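Local coordinates for quinone oxidoreductase 1 (Escherichia coli, PDB 1QOR), which catalyses the one-electron reduction of quinones to semiquinones, using NADPH as the electron donor, and works as a homodimer, at residues 3-8 with 14-19; 124-129 with 274-279; 188-193 with 202-207. All blocks are in the same frame, centred on the assembly; numbering follows the deposited sequence.

Contact 1 (3-8 with 14-19); sequences TRIEFH and EVLQAV
Arg4 and Val19 form a hydrogen-bonded antiparallel pair, Arg4 N to Val19 O at 3.1 Å and Val19 N to Arg4 O at 2.8 Å. Glu6 and Gln17 repeat the pattern, with the non-hydrogen-bonded pair of Ile5 and Ala18 between them. On the face of Arg4, Glu6 and Gln17, the apolar Val19 packs among polar chains: its CG2 lies alongside Arg4, 3.6 Å from Arg4 CG, and Glu6 crosses it at about a right angle. Glu6 CG stands between its backbone N and carbonyl carbon (chi1 68°), and the extended chain carries the carboxylate past Val19 to Arg4 and His8. Arg4 NH1 forms a salt bridge to Glu6 OE1 at 2.9 Å; OE1 lies in the guanidinium plane, while NH1 comes from above the carboxylate plane. His8 NE2 fixes the other oxygen, donating to the anti lone pair of Glu6 OE2 at 2.7 Å, a bent bond (134°) with OE2 out of the imidazole plane. On the other face Ile5 CD1 meets Ala18 CB at 3.8 Å while Ile5 CG2 packs on Leu16. A water bridges His8 N and Val15 O. The hairpin's apolar side rests on helix 42-49 through Phe7, Val15 and Leu16, and on helix 307-315 through Ile5 and Leu16.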
loop_
_atom_site.group_PDB
_atom_site.type_symbol
_atom_site.label_atom_id
_atom_site.label_comp_id
_atom_site.label_asym_id
_atom_site.label_seq_id
_atom_site.Cartn_x
_atom_site.Cartn_y
_atom_site.Cartn_z
ATOM N N THR A 3 -36.903 -17.504 13.773
ATOM C CA THR A 3 -37.125 -16.560 12.688
ATOM C C THR A 3 -35.763 -16.099 12.193
ATOM O O THR A 3 -34.857 -15.909 12.990
ATOM C CB THR A 3 -37.848 -15.330 13.170
ATOM O OG1 THR A 3 -39.061 -15.723 13.822
ATOM C CG2 THR A 3 -38.164 -14.389 12.011
ATOM N N ARG A 4 -35.608 -15.959 10.884
ATOM C CA ARG A 4 -34.362 -15.494 10.299
ATOM C C ARG A 4 -34.776 -14.540 9.193
ATOM O O ARG A 4 -35.937 -14.534 8.755
ATOM C CB ARG A 4 -33.536 -16.654 9.709
ATOM C CG ARG A 4 -33.984 -17.108 8.297
ATOM C CD ARG A 4 -33.431 -18.472 7.858
ATOM N NE ARG A 4 -31.964 -18.527 7.782
ATOM C CZ ARG A 4 -31.233 -18.332 6.673
ATOM N NH1 ARG A 4 -31.815 -18.058 5.500
ATOM N NH2 ARG A 4 -29.900 -18.432 6.733
ATOM N N ILE A 5 -33.854 -13.673 8.799
ATOM C CA ILE A 5 -34.113 -12.747 7.713
ATOM C C ILE A 5 -33.381 -13.333 6.524
ATOM O O ILE A 5 -32.296 -13.917 6.673
ATOM C CB ILE A 5 -33.528 -11.335 7.986
ATOM C CG1 ILE A 5 -34.273 -10.653 9.135
ATOM C CG2 ILE A 5 -33.592 -10.483 6.739
ATOM C CD1 ILE A 5 -35.753 -10.430 8.874
ATOM N N GLU A 6 -33.981 -13.230 5.350
ATOM C CA GLU A 6 -33.300 -13.711 4.167
ATOM C C GLU A 6 -33.701 -12.939 2.945
ATOM O O GLU A 6 -34.649 -12.155 2.985
ATOM C CB GLU A 6 -33.470 -15.216 3.987
ATOM C CG GLU A 6 -34.849 -15.668 3.670
ATOM C CD GLU A 6 -34.875 -17.156 3.361
ATOM O OE1 GLU A 6 -34.363 -17.946 4.209
ATOM O OE2 GLU A 6 -35.402 -17.512 2.276
ATOM N N PHE A 7 -32.857 -13.012 1.927
ATOM C CA PHE A 7 -33.133 -12.323 0.675
ATOM C C PHE A 7 -32.867 -13.325 -0.470
ATOM O O PHE A 7 -32.007 -14.197 -0.364
ATOM C CB PHE A 7 -32.351 -10.979 0.556
ATOM C CG PHE A 7 -30.854 -11.127 0.487
ATOM C CD1 PHE A 7 -30.099 -11.345 1.645
ATOM C CD2 PHE A 7 -30.190 -11.047 -0.742
ATOM C CE1 PHE A 7 -28.689 -11.482 1.575
ATOM C CE2 PHE A 7 -28.799 -11.181 -0.833
ATOM C CZ PHE A 7 -28.046 -11.401 0.335
ATOM N N HIS A 8 -33.723 -13.263 -1.482
ATOM C CA HIS A 8 -33.705 -14.149 -2.645
ATOM C C HIS A 8 -33.134 -13.458 -3.883
ATOM O O HIS A 8 -32.928 -14.109 -4.917
ATOM C CB HIS A 8 -35.149 -14.628 -2.951
ATOM C CG HIS A 8 -35.735 -15.529 -1.899
ATOM N ND1 HIS A 8 -36.477 -16.652 -2.206
ATOM C CD2 HIS A 8 -35.687 -15.476 -0.543
ATOM C CE1 HIS A 8 -36.862 -17.250 -1.089
ATOM N NE2 HIS A 8 -36.395 -16.556 -0.065
ATOM N N GLU A 14 -35.840 -3.210 0.835
ATOM C CA GLU A 14 -37.088 -3.900 0.603
ATOM C C GLU A 14 -36.930 -5.384 0.242
ATOM O O GLU A 14 -37.883 -6.129 0.386
ATOM C CB GLU A 14 -37.910 -3.192 -0.456
ATOM C CG GLU A 14 -37.417 -3.419 -1.869
ATOM C CD GLU A 14 -36.110 -2.665 -2.226
ATOM O OE1 GLU A 14 -35.706 -1.726 -1.481
ATOM O OE2 GLU A 14 -35.486 -3.021 -3.279
ATOM N N VAL A 15 -35.756 -5.859 -0.159
ATOM C CA VAL A 15 -35.653 -7.286 -0.489
ATOM C C VAL A 15 -35.506 -8.167 0.740
ATOM O O VAL A 15 -35.469 -9.380 0.622
ATOM C CB VAL A 15 -34.463 -7.619 -1.423
ATOM C CG1 VAL A 15 -34.486 -6.739 -2.641
ATOM C CG2 VAL A 15 -33.124 -7.510 -0.688
ATOM N N LEU A 16 -35.388 -7.591 1.922
ATOM C CA LEU A 16 -35.188 -8.440 3.092
ATOM C C LEU A 16 -36.523 -9.001 3.573
ATOM O O LEU A 16 -37.504 -8.253 3.671
ATOM C CB LEU A 16 -34.486 -7.647 4.210
ATOM C CG LEU A 16 -33.036 -7.189 3.971
ATOM C CD1 LEU A 16 -32.615 -6.346 5.142
ATOM C CD2 LEU A 16 -32.066 -8.376 3.774
ATOM N N GLN A 17 -36.577 -10.304 3.860
ATOM C CA GLN A 17 -37.826 -10.896 4.332
ATOM C C GLN A 17 -37.659 -11.846 5.508
ATOM O O GLN A 17 -36.704 -12.623 5.562
ATOM C CB GLN A 17 -38.599 -11.562 3.175
ATOM C CG GLN A 17 -37.981 -12.822 2.567
ATOM C CD GLN A 17 -38.798 -13.365 1.358
ATOM O OE1 GLN A 17 -39.315 -14.502 1.381
ATOM N NE2 GLN A 17 -38.909 -12.553 0.308
ATOM N N ALA A 18 -38.527 -11.701 6.510
ATOM C CA ALA A 18 -38.481 -12.565 7.685
ATOM C C ALA A 18 -39.098 -13.905 7.287
ATOM O O ALA A 18 -40.056 -13.939 6.500
ATOM C CB ALA A 18 -39.253 -11.935 8.811
ATOM N N VAL A 19 -38.518 -15.011 7.737
ATOM C CA VAL A 19 -39.070 -16.325 7.396
ATOM C C VAL A 19 -38.930 -17.269 8.558
ATOM O O VAL A 19 -37.924 -17.245 9.261
ATOM C CB VAL A 19 -38.400 -17.003 6.123
ATOM C CG1 VAL A 19 -38.376 -16.049 4.931
ATOM C CG2 VAL A 19 -37.015 -17.559 6.425
HETATM O O HOH W 1 -35.833 -11.366 -1.392
#

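Contact 2 (124-129 with 274-279). With NDP (NADPH dihydro-nicotinamide-adenine-dinucleotide phosphate), chain D.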
loop_
_atom_site.group_PDB
_atom_site.type_symbol
_atom_site.label_atom_id
_atom_site.label_comp_id
_atom_site.label_asym_id
_atom_site.label_seq_id
_atom_site.Cartn_x
_atom_site.Cartn_y
_atom_site.Cartn_z
ATOM N N LYS A 124 -17.081 -4.233 15.368
ATOM C CA LYS A 124 -16.497 -2.912 15.217
ATOM C C LYS A 124 -15.282 -2.676 16.158
ATOM O O LYS A 124 -14.286 -2.029 15.758
ATOM C CB LYS A 124 -17.582 -1.866 15.443
ATOM C CG LYS A 124 -18.718 -1.889 14.421
ATOM C CD LYS A 124 -19.944 -1.090 14.954
ATOM C CE LYS A 124 -21.272 -1.441 14.238
ATOM N NZ LYS A 124 -21.828 -2.858 14.467
ATOM N N GLY A 125 -15.312 -3.236 17.368
ATOM C CA GLY A 125 -14.201 -3.030 18.299
ATOM C C GLY A 125 -12.967 -3.811 17.880
ATOM O O GLY A 125 -11.816 -3.358 18.060
ATOM N N LEU A 126 -13.182 -5.025 17.368
ATOM C CA LEU A 126 -12.059 -5.848 16.878
ATOM C C LEU A 126 -11.430 -5.106 15.682
ATOM O O LEU A 126 -10.193 -5.140 15.467
ATOM C CB LEU A 126 -12.581 -7.222 16.449
ATOM C CG LEU A 126 -13.108 -8.140 17.574
ATOM C CD1 LEU A 126 -13.572 -9.416 16.939
ATOM C CD2 LEU A 126 -12.025 -8.500 18.580
ATOM N N THR A 127 -12.277 -4.456 14.885
ATOM C CA THR A 127 -11.788 -3.667 13.768
ATOM C C THR A 127 -10.934 -2.483 14.283
ATOM O O THR A 127 -9.805 -2.261 13.833
ATOM C CB THR A 127 -12.949 -3.103 12.982
ATOM O OG1 THR A 127 -13.763 -4.190 12.556
ATOM C CG2 THR A 127 -12.462 -2.337 11.765
ATOM N N VAL A 128 -11.438 -1.769 15.291
ATOM C CA VAL A 128 -10.678 -0.630 15.798
ATOM C C VAL A 128 -9.371 -1.126 16.381
ATOM O O VAL A 128 -8.318 -0.518 16.183
ATOM C CB VAL A 128 -11.491 0.215 16.812
ATOM C CG1 VAL A 128 -10.571 1.154 17.592
ATOM C CG2 VAL A 128 -12.555 0.997 16.069
ATOM N N TYR A 129 -9.421 -2.265 17.051
ATOM C CA TYR A 129 -8.210 -2.792 17.627
ATOM C C TYR A 129 -7.132 -3.096 16.566
ATOM O O TYR A 129 -5.978 -2.645 16.716
ATOM C CB TYR A 129 -8.513 -4.047 18.462
ATOM C CG TYR A 129 -7.272 -4.774 18.944
ATOM C CD1 TYR A 129 -6.535 -4.300 20.025
ATOM C CD2 TYR A 129 -6.833 -5.946 18.305
ATOM C CE1 TYR A 129 -5.424 -4.954 20.466
ATOM C CE2 TYR A 129 -5.705 -6.627 18.743
ATOM C CZ TYR A 129 -5.025 -6.123 19.827
ATOM O OH TYR A 129 -3.996 -6.849 20.350
ATOM N N GLU A 274 -6.332 -17.860 19.029
ATOM C CA GLU A 274 -5.403 -17.125 19.849
ATOM C C GLU A 274 -5.516 -15.616 19.555
ATOM O O GLU A 274 -5.478 -14.806 20.477
ATOM C CB GLU A 274 -3.970 -17.638 19.630
ATOM C CG GLU A 274 -3.735 -19.149 19.936
ATOM C CD GLU A 274 -4.604 -20.115 19.082
ATOM O OE1 GLU A 274 -4.539 -20.084 17.818
ATOM O OE2 GLU A 274 -5.378 -20.905 19.692
ATOM N N GLU A 275 -5.693 -15.240 18.292
ATOM C CA GLU A 275 -5.823 -13.831 17.922
ATOM C C GLU A 275 -7.122 -13.220 18.385
ATOM O O GLU A 275 -7.139 -12.075 18.851
ATOM C CB GLU A 275 -5.704 -13.653 16.420
ATOM C CG GLU A 275 -4.333 -13.922 15.974
ATOM C CD GLU A 275 -4.198 -14.015 14.482
ATOM O OE1 GLU A 275 -5.187 -14.275 13.782
ATOM O OE2 GLU A 275 -3.065 -13.846 14.007
ATOM N N LEU A 276 -8.212 -13.962 18.210
ATOM C CA LEU A 276 -9.528 -13.520 18.627
ATOM C C LEU A 276 -9.489 -13.272 20.146
ATOM O O LEU A 276 -9.985 -12.252 20.637
ATOM C CB LEU A 276 -10.577 -14.578 18.268
ATOM C CG LEU A 276 -12.021 -14.376 18.762
ATOM C CD1 LEU A 276 -12.618 -13.083 18.227
ATOM C CD2 LEU A 276 -12.871 -15.558 18.347
ATOM N N THR A 277 -8.823 -14.180 20.856
ATOM C CA THR A 277 -8.671 -14.125 22.301
ATOM C C THR A 277 -7.867 -12.919 22.813
ATOM O O THR A 277 -8.305 -12.222 23.734
ATOM C CB THR A 277 -8.049 -15.426 22.808
ATOM O OG1 THR A 277 -9.022 -16.476 22.747
ATOM C CG2 THR A 277 -7.610 -15.272 24.230
ATOM N N GLU A 278 -6.690 -12.687 22.248
ATOM C CA GLU A 278 -5.885 -11.540 22.651
ATOM C C GLU A 278 -6.646 -10.215 22.405
ATOM O O GLU A 278 -6.719 -9.338 23.303
ATOM C CB GLU A 278 -4.565 -11.515 21.895
ATOM N N ALA A 279 -7.272 -10.100 21.230
ATOM C CA ALA A 279 -8.021 -8.902 20.893
ATOM C C ALA A 279 -9.264 -8.700 21.770
ATOM O O ALA A 279 -9.566 -7.563 22.125
ATOM C CB ALA A 279 -8.399 -8.911 19.424
HETATM P PA NDP D . -21.360 3.632 10.189
HETATM O O1A NDP D . -22.259 3.485 11.363
HETATM O O2A NDP D . -20.055 4.319 10.377
HETATM O O5B NDP D . -22.125 4.231 8.980
HETATM C C5B NDP D . -21.486 4.698 7.821
HETATM C C4B NDP D . -21.241 6.169 7.968
HETATM O O4B NDP D . -20.368 6.432 6.877
HETATM C C3B NDP D . -22.437 7.109 7.763
HETATM O O3B NDP D . -23.163 7.252 9.014
HETATM C C2B NDP D . -21.789 8.335 7.137
HETATM O O2B NDP D . -21.457 9.242 8.180
HETATM C C1B NDP D . -20.502 7.762 6.396
HETATM N N9A NDP D . -20.773 7.974 4.966
HETATM C C8A NDP D . -20.131 8.786 4.126
HETATM N N7A NDP D . -20.705 8.736 2.918
HETATM C C5A NDP D . -21.696 7.884 3.055
HETATM C C6A NDP D . -22.597 7.538 2.055
HETATM N N6A NDP D . -22.543 8.038 0.827
HETATM N N1A NDP D . -23.543 6.668 2.409
HETATM C C2A NDP D . -23.637 6.142 3.662
HETATM N N3A NDP D . -22.768 6.486 4.615
HETATM C C4A NDP D . -21.780 7.381 4.319
HETATM O O3 NDP D . -21.036 2.122 9.811
HETATM P PN NDP D . -20.197 0.948 10.455
HETATM O O1N NDP D . -19.581 1.343 11.773
HETATM O O2N NDP D . -21.015 -0.321 10.379
HETATM O O5D NDP D . -19.013 0.842 9.316
HETATM C C5D NDP D . -18.157 1.908 8.930
HETATM C C4D NDP D . -17.346 1.540 7.732
HETATM O O4D NDP D . -16.344 0.560 8.086
HETATM C C3D NDP D . -18.166 0.932 6.601
HETATM O O3D NDP D . -17.714 1.439 5.341
HETATM C C2D NDP D . -17.849 -0.570 6.761
HETATM O O2D NDP D . -18.061 -1.278 5.565
HETATM C C1D NDP D . -16.395 -0.578 7.135
HETATM N N1N NDP D . -15.824 -1.662 7.979
HETATM C C2N NDP D . -14.654 -2.269 7.596
HETATM C C3N NDP D . -14.136 -3.268 8.402
HETATM C C7N NDP D . -12.821 -3.949 8.044
HETATM O O7N NDP D . -12.330 -4.803 8.774
HETATM N N7N NDP D . -12.279 -3.540 6.916
HETATM C C4N NDP D . -14.760 -3.656 9.575
HETATM C C5N NDP D . -15.952 -3.023 9.952
HETATM C C6N NDP D . -16.475 -2.033 9.138
HETATM P P2B NDP D . -21.389 10.882 7.901
HETATM O O1X NDP D . -20.763 11.435 9.122
HETATM O O2X NDP D . -20.556 11.045 6.703
HETATM O O3X NDP D . -22.801 11.251 7.690
#
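Ala279 of helix 273-288 sets its backbone CA over one face of the Tyr129 ring of helix 115-135, a CH-pi contact 4.2 Å from CA to the ring centroid and offset toward the rim. The helices cross at almost a right angle, 91° between segment axes 10.9 Å apart, and touch through just four side chains with no hydrogen bond between them. Ala279 CB comes 3.5 Å from Tyr129 CD2. With CG anti to the backbone N (chi1 172°), Tyr129 extends its ring to the alanine. Leu126 adds both branches: CD2 meets Ala279 CB at 3.7 Å, and CD1 meets Leu276 CD1 at 4.0 Å. Elsewhere on segment 124-129, Thr127 turns to the cofactor: its OG1 makes a close approach of 3.2 Å to C4N of NADPH, the hydride-bearing carbon of the nicotinamide, and its CG2 lies 3.4 Å from C4N. The hydroxyl's hydrogen bond is to Leu123 O, which fixes its rotation. Losing OG1 and CG2 to an alanine at Thr127 is likely to open a gap beside C4N and leave Leu123 O without its hydroxyl partner. The helix contact itself is purely apolar, so shape and burial, not directed bonds, join helix 273-288 to the helix whose Thr127 meets the nicotinamide.

Contact 3 (188-193 with 202-207); sequences QVINYR and KEITGG. With NDP (NADPH dihydro-nicotinamide-adenine-dinucleotide phosphate), chain D.
Strand 188-191 is an outermost strand of the six-stranded parallel sheet in the NADPH-binding Rossmann domain, and helix 197-204 follows it in the chain. Ile204, in the last turn of that helix, carries the contact. Its side chain and that of Gln188 run antiparallel alongside each other. Gln188 CG is anti to the carbonyl carbon (chi1 -70°) and the chain is extended beyond, which lays the amide along the isoleucine: Gln188 OE1 is 3.4 Å from Ile204 CG1, and Gln188 NE2 is 3.2 Å from Ile204 CG2. A water accepts from Gln188 NE2 at 2.7 Å and donates to Ile204 O, linking strand and helix end where no direct hydrogen bond joins them. Further along the strand, Ile190 CG1 meets Ile204 CD1 at 4.0 Å. Both isoleucines also touch Ile169 of the neighbouring strand 167-172, which extends the apolar layer under the helix.

Beyond Ile204 the helix closes in a Schellman motif. Gly207 N bonds to Lys202 O at 2.7 Å and Gly206 N to Glu203 O, with Gly206 at positive phi (68°) as the C-prime residue.

At the other end of segment 188-193 the chain turns toward the cofactor. Asn191 OD1 accepts from Arg193 N at 2.8 Å, an Asx turn, and also from Glu194 N. Between these residues, the Tyr192 hydroxyl donates a hydrogen bond to O2X of the NADPH 2'-phosphate, which approaches the ring edge-on; the modelled 2.4 Å from Tyr192 OH to O2X is very short, so its exact length is doubtful. Arg317 lies against the tyrosine. An edge strand of a parallel sheet followed by a helix packed on it, with the loop at the strand's C-terminal end reaching the nucleotide, fits a Rossmann fold; here that loop supplies Tyr192.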
loop_
_atom_site.group_PDB
_atom_site.type_symbol
_atom_site.label_atom_id
_atom_site.label_comp_id
_atom_site.label_asym_id
_atom_site.label_seq_id
_atom_site.Cartn_x
_atom_site.Cartn_y
_atom_site.Cartn_z
ATOM N N GLN A 188 -10.026 16.988 17.172
ATOM C CA GLN A 188 -10.638 18.015 16.335
ATOM C C GLN A 188 -11.487 17.259 15.312
ATOM O O GLN A 188 -11.249 16.060 15.077
ATOM C CB GLN A 188 -9.582 18.897 15.648
ATOM C CG GLN A 188 -8.831 19.828 16.649
ATOM C CD GLN A 188 -8.024 20.932 15.973
ATOM O OE1 GLN A 188 -8.579 21.785 15.287
ATOM N NE2 GLN A 188 -6.706 20.929 16.195
ATOM N N VAL A 189 -12.470 17.942 14.729
ATOM C CA VAL A 189 -13.390 17.340 13.770
ATOM C C VAL A 189 -13.606 18.306 12.625
ATOM O O VAL A 189 -13.801 19.502 12.844
ATOM C CB VAL A 189 -14.786 17.070 14.442
ATOM C CG1 VAL A 189 -15.848 16.713 13.400
ATOM C CG2 VAL A 189 -14.671 15.961 15.525
ATOM N N ILE A 190 -13.598 17.785 11.403
ATOM C CA ILE A 190 -13.811 18.590 10.204
ATOM C C ILE A 190 -15.098 18.071 9.629
ATOM O O ILE A 190 -15.285 16.871 9.538
ATOM C CB ILE A 190 -12.691 18.342 9.141
ATOM C CG1 ILE A 190 -11.318 18.721 9.705
ATOM C CG2 ILE A 190 -12.967 19.119 7.857
ATOM C CD1 ILE A 190 -10.168 18.170 8.902
ATOM N N ASN A 191 -16.009 18.949 9.259
ATOM C CA ASN A 191 -17.255 18.493 8.666
ATOM C C ASN A 191 -16.923 18.468 7.187
ATOM O O ASN A 191 -16.805 19.538 6.574
ATOM C CB ASN A 191 -18.361 19.507 8.957
ATOM C CG ASN A 191 -19.636 19.243 8.178
ATOM O OD1 ASN A 191 -19.622 18.733 7.053
ATOM N ND2 ASN A 191 -20.752 19.652 8.752
ATOM N N TYR A 192 -16.736 17.276 6.618
ATOM C CA TYR A 192 -16.373 17.161 5.203
ATOM C C TYR A 192 -17.459 17.460 4.172
ATOM O O TYR A 192 -17.212 17.356 2.978
ATOM C CB TYR A 192 -15.653 15.846 4.875
ATOM C CG TYR A 192 -16.390 14.545 5.169
ATOM C CD1 TYR A 192 -17.742 14.520 5.534
ATOM C CD2 TYR A 192 -15.704 13.320 5.105
ATOM C CE1 TYR A 192 -18.379 13.318 5.836
ATOM C CE2 TYR A 192 -16.335 12.119 5.396
ATOM C CZ TYR A 192 -17.667 12.126 5.772
ATOM O OH TYR A 192 -18.247 10.935 6.176
ATOM N N ARG A 193 -18.675 17.755 4.620
ATOM C CA ARG A 193 -19.729 18.150 3.685
ATOM C C ARG A 193 -19.734 19.694 3.600
ATOM O O ARG A 193 -20.148 20.263 2.605
ATOM C CB ARG A 193 -21.111 17.665 4.136
ATOM C CG ARG A 193 -21.417 16.199 3.816
ATOM C CD ARG A 193 -22.953 15.938 3.876
ATOM N N LYS A 202 -4.446 20.746 6.774
ATOM C CA LYS A 202 -3.115 21.376 6.759
ATOM C C LYS A 202 -3.008 22.445 7.869
ATOM O O LYS A 202 -1.977 22.579 8.537
ATOM C CB LYS A 202 -2.826 22.023 5.406
ATOM C CG LYS A 202 -2.498 21.011 4.342
ATOM C CD LYS A 202 -2.120 21.667 3.037
ATOM C CE LYS A 202 -3.227 22.552 2.537
ATOM N NZ LYS A 202 -2.787 23.285 1.286
ATOM N N GLU A 203 -4.095 23.189 8.055
ATOM C CA GLU A 203 -4.169 24.219 9.074
ATOM C C GLU A 203 -4.002 23.580 10.465
ATOM O O GLU A 203 -3.068 23.927 11.189
ATOM C CB GLU A 203 -5.515 24.929 8.936
ATOM C CG GLU A 203 -5.728 26.049 9.890
ATOM C CD GLU A 203 -6.916 26.908 9.515
ATOM O OE1 GLU A 203 -7.888 26.334 8.978
ATOM O OE2 GLU A 203 -6.877 28.153 9.770
ATOM N N ILE A 204 -4.814 22.557 10.760
ATOM C CA ILE A 204 -4.798 21.849 12.051
ATOM C C ILE A 204 -3.439 21.235 12.394
ATOM O O ILE A 204 -3.027 21.200 13.583
ATOM C CB ILE A 204 -5.908 20.730 12.105
ATOM C CG1 ILE A 204 -7.312 21.334 12.160
ATOM C CG2 ILE A 204 -5.759 19.851 13.316
ATOM C CD1 ILE A 204 -8.430 20.322 11.873
ATOM N N THR A 205 -2.717 20.791 11.368
ATOM C CA THR A 205 -1.411 20.145 11.584
ATOM C C THR A 205 -0.181 21.066 11.442
ATOM O O THR A 205 0.970 20.601 11.390
ATOM C CB THR A 205 -1.250 18.907 10.648
ATOM O OG1 THR A 205 -1.228 19.346 9.288
ATOM C CG2 THR A 205 -2.428 17.974 10.841
ATOM N N GLY A 206 -0.422 22.362 11.321
ATOM C CA GLY A 206 0.699 23.267 11.220
ATOM C C GLY A 206 1.408 23.064 9.915
ATOM O O GLY A 206 2.605 23.354 9.795
ATOM N N GLY A 207 0.669 22.537 8.940
ATOM C CA GLY A 207 1.219 22.308 7.611
ATOM C C GLY A 207 1.989 21.018 7.483
ATOM O O GLY A 207 2.449 20.721 6.398
HETATM P PA NDP D . -21.360 3.632 10.189
HETATM O O1A NDP D . -22.259 3.485 11.363
HETATM O O2A NDP D . -20.055 4.319 10.377
HETATM O O5B NDP D . -22.125 4.231 8.980
HETATM C C5B NDP D . -21.486 4.698 7.821
HETATM C C4B NDP D . -21.241 6.169 7.968
HETATM O O4B NDP D . -20.368 6.432 6.877
HETATM C C3B NDP D . -22.437 7.109 7.763
HETATM O O3B NDP D . -23.163 7.252 9.014
HETATM C C2B NDP D . -21.789 8.335 7.137
HETATM O O2B NDP D . -21.457 9.242 8.180
HETATM C C1B NDP D . -20.502 7.762 6.396
HETATM N N9A NDP D . -20.773 7.974 4.966
HETATM C C8A NDP D . -20.131 8.786 4.126
HETATM N N7A NDP D . -20.705 8.736 2.918
HETATM C C5A NDP D . -21.696 7.884 3.055
HETATM C C6A NDP D . -22.597 7.538 2.055
HETATM N N6A NDP D . -22.543 8.038 0.827
HETATM N N1A NDP D . -23.543 6.668 2.409
HETATM C C2A NDP D . -23.637 6.142 3.662
HETATM N N3A NDP D . -22.768 6.486 4.615
HETATM C C4A NDP D . -21.780 7.381 4.319
HETATM O O3 NDP D . -21.036 2.122 9.811
HETATM P PN NDP D . -20.197 0.948 10.455
HETATM O O1N NDP D . -19.581 1.343 11.773
HETATM O O2N NDP D . -21.015 -0.321 10.379
HETATM O O5D NDP D . -19.013 0.842 9.316
HETATM C C5D NDP D . -18.157 1.908 8.930
HETATM C C4D NDP D . -17.346 1.540 7.732
HETATM O O4D NDP D . -16.344 0.560 8.086
HETATM C C3D NDP D . -18.166 0.932 6.601
HETATM O O3D NDP D . -17.714 1.439 5.341
HETATM C C2D NDP D . -17.849 -0.570 6.761
HETATM O O2D NDP D . -18.061 -1.278 5.565
HETATM C C1D NDP D . -16.395 -0.578 7.135
HETATM N N1N NDP D . -15.824 -1.662 7.979
HETATM C C2N NDP D . -14.654 -2.269 7.596
HETATM C C3N NDP D . -14.136 -3.268 8.402
HETATM C C7N NDP D . -12.821 -3.949 8.044
HETATM O O7N NDP D . -12.330 -4.803 8.774
HETATM N N7N NDP D . -12.279 -3.540 6.916
HETATM C C4N NDP D . -14.760 -3.656 9.575
HETATM C C5N NDP D . -15.952 -3.023 9.952
HETATM C C6N NDP D . -16.475 -2.033 9.138
HETATM P P2B NDP D . -21.389 10.882 7.901
HETATM O O1X NDP D . -20.763 11.435 9.122
HETATM O O2X NDP D . -20.556 11.045 6.703
HETATM O O3X NDP D . -22.801 11.251 7.690
HETATM O O HOH W 2 -4.447 22.381 15.616
#

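How the contacts relate
Contact 1, at the N-terminus, comes first along the chain; contact 2 then opens on helix 115-135 and closes on helix 273-288, and contact 3 falls wholly within the residues between its halves. Contacts 1 and 3 lie on opposite sides of the chain's centre, their own centres about 42 Å apart, and contact 2 is about 30 Å from each, centre to centre. None touches another. The hairpin of contact 1 is a separate two-stranded sheet, whereas contact 3 lies on an edge strand of the parallel Rossmann sheet. Contacts 2 and 3 share the bound NADPH, one segment reaching its nicotinamide and the other its 2'-phosphate, so distant parts of the fold meet opposite ends of one cofactor.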